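Side-chain contact in B-type flagellar hook-associated protein 2 (Pseudomonas aeruginosa, PDB 5FHY), which caps the distal end of the growing flagellar filament, promoting flagellin polymerisation there and keeping exported subunits from leaking away: residues Ile108-Asn112 / Ser113-Leu117. Residues are numbered along the deposited sequence; the frame is centred on the assembly and turned at random.
Sequences IITDN and SGSRL
Asp-111 and Arg-116 form a salt bridge across the tip of a tight antiparallel beta hairpin, strands 104-111 and 114-121, within the flagellin hook IN motif of the cap protein. Asp-111 OD2 lies 2.7 Å from Arg-116 NH2, at the edge of the guanidinium; the two side chains cross nearly perpendicularly, with carboxylate and guanidinium planes 69° apart, and the N-H...O angle is 127°, so as a hydrogen bond it is weak. With CG between the backbone N and carbonyl carbon (chi1 77°) and a bend at chi3, the arginine leans toward the turn. NH2 also donates to Gly-161 O and NH1 weakly to Ala-163 O, beside a bound sodium ion, whereas the buried NE has no partner. The other carboxylate oxygen, OD1, takes weak, long bonds from the turn amides of Ser-113 and Gly-114.

On the opposite face, the non-hydrogen-bonded pair Thr-110 and Ser-115 joins hydroxyl to hydroxyl, OG1 to OG 3.1 Å. Thr-110 OG1 also bonds Asp-191 O of the second subunit, while its CG2 lies against the serine OG. Farther from the turn, Ile-108 rests its CG2 methyl on Ser-115 CB at 3.7 Å and packs against Leu-88 and Arg-92 of helix 88-98. Asn-112, at the turn, accepts a hydrogen bond at OD1 from Ser-183 N of the second subunit. The backbone register rests on Ile-109 N to Arg-116 O and Arg-116 N to Ile-109 O, both 3.1 Å.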
ATOM      1  N   ILE B 108     -46.816 -20.488  27.952  1.00 80.46           N
ATOM      2  CA  ILE B 108     -47.195 -20.300  29.343  1.00 76.78           C
ATOM      3  C   ILE B 108     -46.472 -19.065  29.866  1.00 84.50           C
ATOM      4  O   ILE B 108     -45.297 -18.853  29.568  1.00 87.87           O
ATOM      5  CB  ILE B 108     -46.849 -21.532  30.217  1.00 79.46           C
ATOM      6  CG1 ILE B 108     -47.378 -22.816  29.575  1.00 79.77           C
ATOM      7  CG2 ILE B 108     -47.416 -21.376  31.623  1.00 78.52           C
ATOM      8  CD1 ILE B 108     -47.282 -24.029  30.472  1.00 83.62           C
ATOM      9  N   ILE B 109     -47.176 -18.249  30.641  1.00 89.18           N
ATOM     10  CA  ILE B 109     -46.576 -17.060  31.227  1.00 83.70           C
ATOM     11  C   ILE B 109     -46.794 -17.095  32.728  1.00 81.32           C
ATOM     12  O   ILE B 109     -47.917 -17.267  33.199  1.00 81.00           O
ATOM     13  CB  ILE B 109     -47.152 -15.750  30.636  1.00 80.70           C
ATOM     14  CG1 ILE B 109     -46.574 -15.493  29.246  1.00 82.20           C
ATOM     15  CG2 ILE B 109     -46.825 -14.560  31.530  1.00 71.10           C
ATOM     16  CD1 ILE B 109     -46.997 -14.162  28.647  1.00 85.65           C
ATOM     17  N   THR B 110     -45.706 -16.938  33.474  1.00 81.89           N
ATOM     18  CA  THR B 110     -45.751 -17.036  34.924  1.00 76.52           C
ATOM     19  C   THR B 110     -45.617 -15.653  35.547  1.00 74.70           C
ATOM     20  O   THR B 110     -44.565 -15.025  35.479  1.00 71.48           O
ATOM     21  CB  THR B 110     -44.635 -17.956  35.464  1.00 79.48           C
ATOM     22  OG1 THR B 110     -44.643 -19.193  34.742  1.00 80.14           O
ATOM     23  CG2 THR B 110     -44.834 -18.238  36.946  1.00 74.17           C
ATOM     24  N   ASP B 111     -46.698 -15.185  36.157  1.00 73.38           N
ATOM     25  CA  ASP B 111     -46.708 -13.875  36.791  1.00 80.99           C
ATOM     26  C   ASP B 111     -46.982 -14.022  38.286  1.00 79.28           C
ATOM     27  O   ASP B 111     -46.808 -15.101  38.849  1.00 84.26           O
ATOM     28  CB  ASP B 111     -47.745 -12.957  36.129  1.00 89.17           C
ATOM     29  CG  ASP B 111     -49.168 -13.483  36.245  1.00 82.15           C
ATOM     30  OD1 ASP B 111     -49.355 -14.716  36.315  1.00 76.60           O
ATOM     31  OD2 ASP B 111     -50.105 -12.656  36.261  1.00 76.28           O
ATOM     32  N   ASN B 112     -47.402 -12.941  38.932  1.00 74.28           N
ATOM     33  CA  ASN B 112     -47.638 -12.984  40.373  1.00 79.51           C
ATOM     34  C   ASN B 112     -48.956 -13.666  40.708  1.00 80.61           C
ATOM     35  O   ASN B 112     -49.255 -13.919  41.875  1.00 81.81           O
ATOM     36  CB  ASN B 112     -47.612 -11.578  40.970  1.00 78.86           C
ATOM     37  CG  ASN B 112     -46.232 -10.960  40.936  1.00 80.24           C
ATOM     38  OD1 ASN B 112     -45.225 -11.664  40.880  1.00 80.88           O
ATOM     39  ND2 ASN B 112     -46.179  -9.636  40.964  1.00 81.36           N
ATOM     40  N   SER B 113     -49.740 -13.962  39.676  1.00 85.04           N
ATOM     41  CA  SER B 113     -51.033 -14.610  39.859  1.00 86.22           C
ATOM     42  C   SER B 113     -50.916 -16.117  39.674  1.00 83.72           C
ATOM     43  O   SER B 113     -51.780 -16.880  40.107  1.00 82.85           O
ATOM     44  CB  SER B 113     -52.062 -14.050  38.872  1.00 85.25           C
ATOM     45  OG  SER B 113     -52.219 -12.651  39.023  1.00 95.22           O
ATOM     46  N   GLY B 114     -49.844 -16.537  39.011  1.00 81.32           N
ATOM     47  CA  GLY B 114     -49.630 -17.940  38.713  1.00 79.21           C
ATOM     48  C   GLY B 114     -49.111 -18.124  37.301  1.00 75.30           C
ATOM     49  O   GLY B 114     -48.374 -17.286  36.782  1.00 69.97           O
ATOM     50  N   SER B 115     -49.491 -19.237  36.685  1.00 75.55           N
ATOM     51  CA  SER B 115     -49.160 -19.499  35.292  1.00 71.90           C
ATOM     52  C   SER B 115     -50.453 -19.547  34.483  1.00 76.95           C
ATOM     53  O   SER B 115     -51.497 -19.932  34.999  1.00 91.10           O
ATOM     54  CB  SER B 115     -48.377 -20.806  35.143  1.00 69.92           C
ATOM     55  OG  SER B 115     -47.136 -20.749  35.822  1.00 77.14           O
ATOM     56  N   ARG B 116     -50.388 -19.146  33.220  1.00 68.75           N
ATOM     57  CA  ARG B 116     -51.580 -19.097  32.381  1.00 68.78           C
ATOM     58  C   ARG B 116     -51.234 -19.423  30.939  1.00 70.77           C
ATOM     59  O   ARG B 116     -50.079 -19.314  30.526  1.00 78.10           O
ATOM     60  CB  ARG B 116     -52.235 -17.716  32.455  1.00 68.54           C
ATOM     61  CG  ARG B 116     -51.526 -16.639  31.639  1.00 63.14           C
ATOM     62  CD  ARG B 116     -52.211 -15.293  31.811  1.00 60.93           C
ATOM     63  NE  ARG B 116     -51.924 -14.736  33.128  1.00 62.78           N
ATOM     64  CZ  ARG B 116     -52.696 -13.863  33.761  1.00 64.33           C
ATOM     65  NH1 ARG B 116     -53.822 -13.438  33.204  1.00 68.27           N
ATOM     66  NH2 ARG B 116     -52.341 -13.420  34.959  1.00 79.40           N
ATOM     67  N   LEU B 117     -52.238 -19.815  30.166  1.00 63.52           N
ATOM     68  CA  LEU B 117     -52.013 -20.109  28.759  1.00 68.64           C
ATOM     69  C   LEU B 117     -52.119 -18.831  27.944  1.00 65.46           C
ATOM     70  O   LEU B 117     -53.039 -18.039  28.136  1.00 67.42           O
ATOM     71  CB  LEU B 117     -53.011 -21.152  28.253  1.00 76.47           C
ATOM     72  CG  LEU B 117     -52.799 -22.588  28.733  1.00 72.25           C
ATOM     73  CD1 LEU B 117     -54.069 -23.410  28.565  1.00 72.66           C
ATOM     74  CD2 LEU B 117     -51.628 -23.232  28.006  1.00 76.87           C
TER